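Long-range contacts in disulfide bond forming protein (DsbF) (Mycobacterium tuberculosis, PDB 3IOS), which probably introduces disulfide bonds into reduced, unfolded secreted proteins, using the thioredoxin-fold part of the protein that makes up this chain: residues A[45-50]-A[75-80]; A[25-30]-A[99-104]. All blocks are in the same frame, centred on the assembly; numbering follows the deposited sequence.

Contact 1 of 2, residues A[45-50]-A[75-80]; sequences WFWAPW and GVAGLD
Trp-47 lies flat over Ala-77 where strands 42-47 and 72-77 run parallel. Its CG sits between the backbone N and the carbonyl carbon (chi1 59°), which turns the indole across the neighbouring strand. CB starts on the face of the sheet that carries Trp-45. Trp-47 CD1 lies over one face of the Trp-45 ring and 3.9 Å from Val-76 N. NE1 passes Gly-75 CA at the ring edge and donates to Gln-99 OE1, so this buried N-H is satisfied. From CD2 and CE2 outward the ring lies on Ala-77 CB, which is nearest CZ2 and CH2. Ala-77 CB stands 3.4 Å from the centroid of the Trp-47 six-membered ring, 14° off the normal, a CH-pi contact. The backbones are laddered by bonds from Val-76 N to Trp-45 O, Trp-47 N to Val-76 O and Gly-78 N to Trp-47 O. On the opposite face of the sheet from Trp-47, Val-76 CG2 lies over the Phe-46 ring. Beyond the strands, Trp-50 NE1 donates in its ring plane to Leu-79 O (2.9 Å), from above the carbonyl plane. Trp-50 precedes Cys-51 of the Cys-51/Cys-54 redox pair. This is the beta-alpha-beta unit of a thioredoxin fold, with its CxxC starting helix 52-67.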
loop_
_atom_site.group_PDB
_atom_site.type_symbol
_atom_site.label_atom_id
_atom_site.label_comp_id
_atom_site.label_asym_id
_atom_site.label_seq_id
_atom_site.Cartn_x
_atom_site.Cartn_y
_atom_site.Cartn_z
ATOM N N TRP A 45 1.439 -0.025 0.553
ATOM C CA TRP A 45 2.481 0.805 -0.016
ATOM C C TRP A 45 1.988 2.247 -0.066
ATOM O O TRP A 45 1.049 2.565 -0.798
ATOM C CB TRP A 45 2.810 0.273 -1.413
ATOM C CG TRP A 45 3.629 1.165 -2.270
ATOM C CD1 TRP A 45 4.791 1.794 -1.931
ATOM C CD2 TRP A 45 3.373 1.501 -3.637
ATOM N NE1 TRP A 45 5.275 2.498 -3.002
ATOM C CE2 TRP A 45 4.425 2.335 -4.064
ATOM C CE3 TRP A 45 2.359 1.170 -4.546
ATOM C CZ2 TRP A 45 4.494 2.855 -5.365
ATOM C CZ3 TRP A 45 2.427 1.688 -5.843
ATOM C CH2 TRP A 45 3.489 2.520 -6.236
ATOM N N PHE A 46 2.630 3.109 0.718
ATOM C CA PHE A 46 2.240 4.513 0.787
ATOM C C PHE A 46 3.010 5.312 -0.247
ATOM O O PHE A 46 4.244 5.336 -0.241
ATOM C CB PHE A 46 2.502 5.048 2.195
ATOM C CG PHE A 46 1.799 4.265 3.270
ATOM C CD1 PHE A 46 2.293 3.030 3.691
ATOM C CD2 PHE A 46 0.616 4.740 3.829
ATOM C CE1 PHE A 46 1.615 2.283 4.652
ATOM C CE2 PHE A 46 -0.067 3.997 4.790
ATOM C CZ PHE A 46 0.434 2.767 5.201
ATOM N N TRP A 47 2.274 5.959 -1.147
ATOM C CA TRP A 47 2.892 6.737 -2.215
ATOM C C TRP A 47 2.204 8.068 -2.484
ATOM O O TRP A 47 1.077 8.297 -2.048
ATOM C CB TRP A 47 2.932 5.919 -3.523
ATOM C CG TRP A 47 1.591 5.448 -4.065
ATOM C CD1 TRP A 47 0.942 4.283 -3.766
ATOM C CD2 TRP A 47 0.775 6.121 -5.034
ATOM N NE1 TRP A 47 -0.222 4.181 -4.499
ATOM C CE2 TRP A 47 -0.345 5.294 -5.289
ATOM C CE3 TRP A 47 0.891 7.334 -5.726
ATOM C CZ2 TRP A 47 -1.351 5.647 -6.189
ATOM C CZ3 TRP A 47 -0.114 7.687 -6.626
ATOM C CH2 TRP A 47 -1.215 6.843 -6.854
ATOM N N ALA A 48 2.917 8.946 -3.182
ATOM C CA ALA A 48 2.404 10.260 -3.578
ATOM C C ALA A 48 2.706 10.313 -5.075
ATOM O O ALA A 48 3.793 9.937 -5.503
ATOM C CB ALA A 48 3.141 11.376 -2.835
ATOM N N PRO A 49 1.752 10.790 -5.887
ATOM C CA PRO A 49 1.921 10.871 -7.342
ATOM C C PRO A 49 3.136 11.644 -7.846
ATOM O O PRO A 49 3.727 11.284 -8.866
ATOM C CB PRO A 49 0.615 11.523 -7.813
ATOM C CG PRO A 49 -0.349 11.247 -6.710
ATOM C CD PRO A 49 0.480 11.405 -5.477
ATOM N N TRP A 50 3.498 12.703 -7.130
ATOM C CA TRP A 50 4.611 13.561 -7.514
ATOM C C TRP A 50 5.961 13.096 -6.997
ATOM O O TRP A 50 6.994 13.731 -7.288
ATOM C CB TRP A 50 4.333 14.985 -7.026
ATOM C CG TRP A 50 3.873 15.011 -5.598
ATOM C CD1 TRP A 50 2.590 15.125 -5.150
ATOM C CD2 TRP A 50 4.690 14.831 -4.436
ATOM N NE1 TRP A 50 2.554 15.026 -3.781
ATOM C CE2 TRP A 50 3.831 14.852 -3.316
ATOM C CE3 TRP A 50 6.068 14.664 -4.230
ATOM C CZ2 TRP A 50 4.300 14.694 -2.007
ATOM C CZ3 TRP A 50 6.534 14.506 -2.931
ATOM C CH2 TRP A 50 5.651 14.530 -1.835
ATOM N N GLY A 75 -2.219 -0.098 -2.362
ATOM C CA GLY A 75 -1.517 1.159 -2.526
ATOM C C GLY A 75 -2.308 2.189 -1.747
ATOM O O GLY A 75 -3.537 2.118 -1.718
ATOM N N VAL A 76 -1.621 3.113 -1.086
ATOM C CA VAL A 76 -2.292 4.152 -0.309
ATOM C C VAL A 76 -1.739 5.492 -0.776
ATOM O O VAL A 76 -0.710 5.951 -0.295
ATOM C CB VAL A 76 -2.026 3.983 1.208
ATOM C CG1 VAL A 76 -2.900 4.958 1.997
ATOM C CG2 VAL A 76 -2.311 2.537 1.633
ATOM N N ALA A 77 -2.431 6.109 -1.729
ATOM C CA ALA A 77 -2.001 7.382 -2.293
ATOM C C ALA A 77 -2.403 8.557 -1.423
ATOM O O ALA A 77 -3.537 8.638 -0.956
ATOM C CB ALA A 77 -2.577 7.551 -3.685
ATOM N N GLY A 78 -1.465 9.470 -1.215
ATOM C CA GLY A 78 -1.749 10.637 -0.409
ATOM C C GLY A 78 -1.024 11.876 -0.896
ATOM O O GLY A 78 -0.272 11.833 -1.873
ATOM N N LEU A 79 -1.285 12.988 -0.215
ATOM C CA LEU A 79 -0.652 14.271 -0.503
ATOM C C LEU A 79 -0.923 14.837 -1.892
ATOM O O LEU A 79 -0.055 15.468 -2.494
ATOM C CB LEU A 79 0.860 14.163 -0.272
ATOM C CG LEU A 79 1.266 13.664 1.118
ATOM C CD1 LEU A 79 2.777 13.750 1.273
ATOM C CD2 LEU A 79 0.576 14.500 2.190
ATOM N N ASP A 80 -2.127 14.609 -2.395
ATOM C CA ASP A 80 -2.512 15.116 -3.704
ATOM C C ASP A 80 -3.983 14.801 -3.917
ATOM O O ASP A 80 -4.636 14.268 -3.018
ATOM C CB ASP A 80 -1.651 14.473 -4.794
ATOM C CG ASP A 80 -1.453 15.384 -5.993
ATOM O OD1 ASP A 80 -0.476 15.178 -6.743
ATOM O OD2 ASP A 80 -2.279 16.301 -6.187
#

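Contact 2 of 2, residues A[25-30]-A[99-104]; sequences KTLDGH and QLADTD
The turn of the N-terminal beta hairpin meets the outermost strand 98-101 of the main sheet, where Thr-26 faces Leu-100 in a single bridge (CA to CA 4.3 Å). Two backbone hydrogen bonds make it. Ala-101 N donates to Lys-25 O at 3.0 Å, and Leu-27 N donates to Gln-99 O at 2.8 Å. Two waters carry the link further. One accepts from Lys-25 N and donates to Ala-101 O. The other donates to Asp-28 OD1 and accepts from Gln-99 N.

The hairpin joins strands 23-25 and 31-33, a small antiparallel sheet beside the thioredoxin-like core. Residues Thr-26 to Gly-29 form a type I turn, closed by Gly-29 N to Thr-26 O. The Thr-26 hydroxyl stiffens this turn. A chi1 of 69° swings OG1 inward over the turn's own backbone. Thr-26 OG1 donates to Asp-28 OD1 (2.7 Å) from above the carboxylate plane. It also accepts from His-30 N. Asp-28 OD1 is thus held by both a hydroxyl and a water.

The methyl branch of Thr-26 crosses Leu-100, CG2 to CD2 at 4.0 Å. Leu-27 reaches Ala-101, CD2 to CB at 4.2 Å. Both Leu-27 and Ala-101 also pack on Met-85 of helix 82-91. Lys-25 sends its chain away from the strand, and NZ forms a salt bridge with Asp-31. Asp-102 is the centre of an inverse gamma turn. The Asp-102 carboxylate accepts from the backbone of helix 106-110, OD1 from Val-107 N and OD2 from Trp-108 N.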
loop_
_atom_site.group_PDB
_atom_site.type_symbol
_atom_site.label_atom_id
_atom_site.label_comp_id
_atom_site.label_asym_id
_atom_site.label_seq_id
_atom_site.Cartn_x
_atom_site.Cartn_y
_atom_site.Cartn_z
ATOM N N LYS A 25 -11.722 4.823 0.490
ATOM C CA LYS A 25 -12.337 4.679 -0.826
ATOM C C LYS A 25 -11.247 4.348 -1.837
ATOM O O LYS A 25 -10.169 4.939 -1.798
ATOM C CB LYS A 25 -13.028 5.980 -1.246
ATOM C CG LYS A 25 -14.427 6.196 -0.677
ATOM C CD LYS A 25 -15.455 5.326 -1.391
ATOM C CE LYS A 25 -16.874 5.642 -0.938
ATOM N NZ LYS A 25 -17.873 4.757 -1.605
ATOM N N THR A 26 -11.515 3.405 -2.731
ATOM C CA THR A 26 -10.526 3.045 -3.743
ATOM C C THR A 26 -10.606 4.054 -4.878
ATOM O O THR A 26 -11.603 4.763 -5.024
ATOM C CB THR A 26 -10.769 1.640 -4.321
ATOM O OG1 THR A 26 -11.968 1.635 -5.112
ATOM C CG2 THR A 26 -10.901 0.626 -3.200
ATOM N N LEU A 27 -9.552 4.120 -5.680
ATOM C CA LEU A 27 -9.521 5.049 -6.802
ATOM C C LEU A 27 -10.661 4.804 -7.780
ATOM O O LEU A 27 -11.115 5.732 -8.454
ATOM C CB LEU A 27 -8.195 4.936 -7.549
ATOM C CG LEU A 27 -7.150 6.031 -7.350
ATOM C CD1 LEU A 27 -6.025 5.802 -8.347
ATOM C CD2 LEU A 27 -7.765 7.407 -7.566
ATOM N N ASP A 28 -11.120 3.559 -7.867
ATOM C CA ASP A 28 -12.203 3.227 -8.784
ATOM C C ASP A 28 -13.591 3.234 -8.145
ATOM O O ASP A 28 -14.513 2.576 -8.627
ATOM C CB ASP A 28 -11.918 1.887 -9.484
ATOM C CG ASP A 28 -11.655 0.751 -8.514
ATOM O OD1 ASP A 28 -10.977 0.975 -7.491
ATOM O OD2 ASP A 28 -12.112 -0.377 -8.796
ATOM N N GLY A 29 -13.725 3.984 -7.053
ATOM C CA GLY A 29 -15.007 4.134 -6.379
ATOM C C GLY A 29 -15.574 3.065 -5.459
ATOM O O GLY A 29 -16.780 3.064 -5.212
ATOM N N HIS A 30 -14.742 2.172 -4.934
ATOM C CA HIS A 30 -15.244 1.125 -4.043
ATOM C C HIS A 30 -14.903 1.394 -2.579
ATOM O O HIS A 30 -13.950 2.110 -2.275
ATOM C CB HIS A 30 -14.672 -0.234 -4.456
ATOM C CG HIS A 30 -15.074 -0.670 -5.830
ATOM N ND1 HIS A 30 -16.372 -0.994 -6.160
ATOM C CD2 HIS A 30 -14.349 -0.824 -6.964
ATOM C CE1 HIS A 30 -16.431 -1.329 -7.436
ATOM N NE2 HIS A 30 -15.217 -1.234 -7.948
ATOM N N GLN A 99 -5.940 0.369 -4.970
ATOM C CA GLN A 99 -5.322 1.675 -4.749
ATOM C C GLN A 99 -6.301 2.544 -3.950
ATOM O O GLN A 99 -7.435 2.757 -4.378
ATOM C CB GLN A 99 -5.014 2.366 -6.082
ATOM C CG GLN A 99 -4.002 1.655 -6.961
ATOM C CD GLN A 99 -2.629 1.589 -6.339
ATOM O OE1 GLN A 99 -2.313 2.338 -5.408
ATOM N NE2 GLN A 99 -1.792 0.694 -6.855
ATOM N N LEU A 100 -5.870 3.036 -2.792
ATOM C CA LEU A 100 -6.723 3.888 -1.965
ATOM C C LEU A 100 -6.395 5.358 -2.174
ATOM O O LEU A 100 -5.226 5.750 -2.196
ATOM C CB LEU A 100 -6.547 3.563 -0.480
ATOM C CG LEU A 100 -6.711 2.098 -0.082
ATOM C CD1 LEU A 100 -6.593 1.973 1.424
ATOM C CD2 LEU A 100 -8.047 1.579 -0.566
ATOM N N ALA A 101 -7.434 6.176 -2.321
ATOM C CA ALA A 101 -7.246 7.614 -2.501
ATOM C C ALA A 101 -7.390 8.260 -1.125
ATOM O O ALA A 101 -8.486 8.666 -0.734
ATOM C CB ALA A 101 -8.293 8.162 -3.461
ATOM N N ASP A 102 -6.279 8.353 -0.399
ATOM C CA ASP A 102 -6.263 8.902 0.956
ATOM C C ASP A 102 -6.111 10.422 0.981
ATOM O O ASP A 102 -5.175 10.956 1.578
ATOM C CB ASP A 102 -5.133 8.232 1.756
ATOM C CG ASP A 102 -5.181 8.560 3.237
ATOM O OD1 ASP A 102 -6.296 8.589 3.802
ATOM O OD2 ASP A 102 -4.107 8.772 3.838
ATOM N N THR A 103 -7.052 11.112 0.343
ATOM C CA THR A 103 -7.016 12.566 0.276
ATOM C C THR A 103 -7.164 13.252 1.629
ATOM O O THR A 103 -6.632 14.345 1.830
ATOM C CB THR A 103 -8.091 13.111 -0.690
ATOM O OG1 THR A 103 -9.381 12.615 -0.314
ATOM C CG2 THR A 103 -7.783 12.685 -2.116
ATOM N N ASP A 104 -7.879 12.629 2.564
ATOM C CA ASP A 104 -8.029 13.243 3.879
ATOM C C ASP A 104 -6.877 12.837 4.790
ATOM O O ASP A 104 -6.791 13.269 5.937
ATOM C CB ASP A 104 -9.389 12.890 4.514
ATOM C CG ASP A 104 -9.527 11.421 4.869
ATOM O OD1 ASP A 104 -10.617 11.044 5.354
ATOM O OD2 ASP A 104 -8.571 10.645 4.676
HETATM O O HOH W 1 -9.790 6.944 1.070
HETATM O O HOH W 2 -8.330 0.195 -6.738
#

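In the fold
Strand 72-77 of contact 1 and strand 98-101 of contact 2 are neighbours in the same sheet, and the centres of the two contacts lie about 10 Å apart. Gly-75 O to Leu-100 N (2.7 Å) and Ala-77 O to Asp-102 N (2.8 Å) are probable hydrogen bonds between them. Gln-99 OE1 packs against Gly-75 CA at 3.2 Å. The same oxygen accepts from Trp-47 NE1, which ties the outer strand 98-101 to the side chain that touches Cys-54. Both segments of contact 1 fall between 25-30 and 99-104 in sequence. Contact 1 is the one beside the redox pair. Contact 2 adds the N-terminal hairpin at the outer strand.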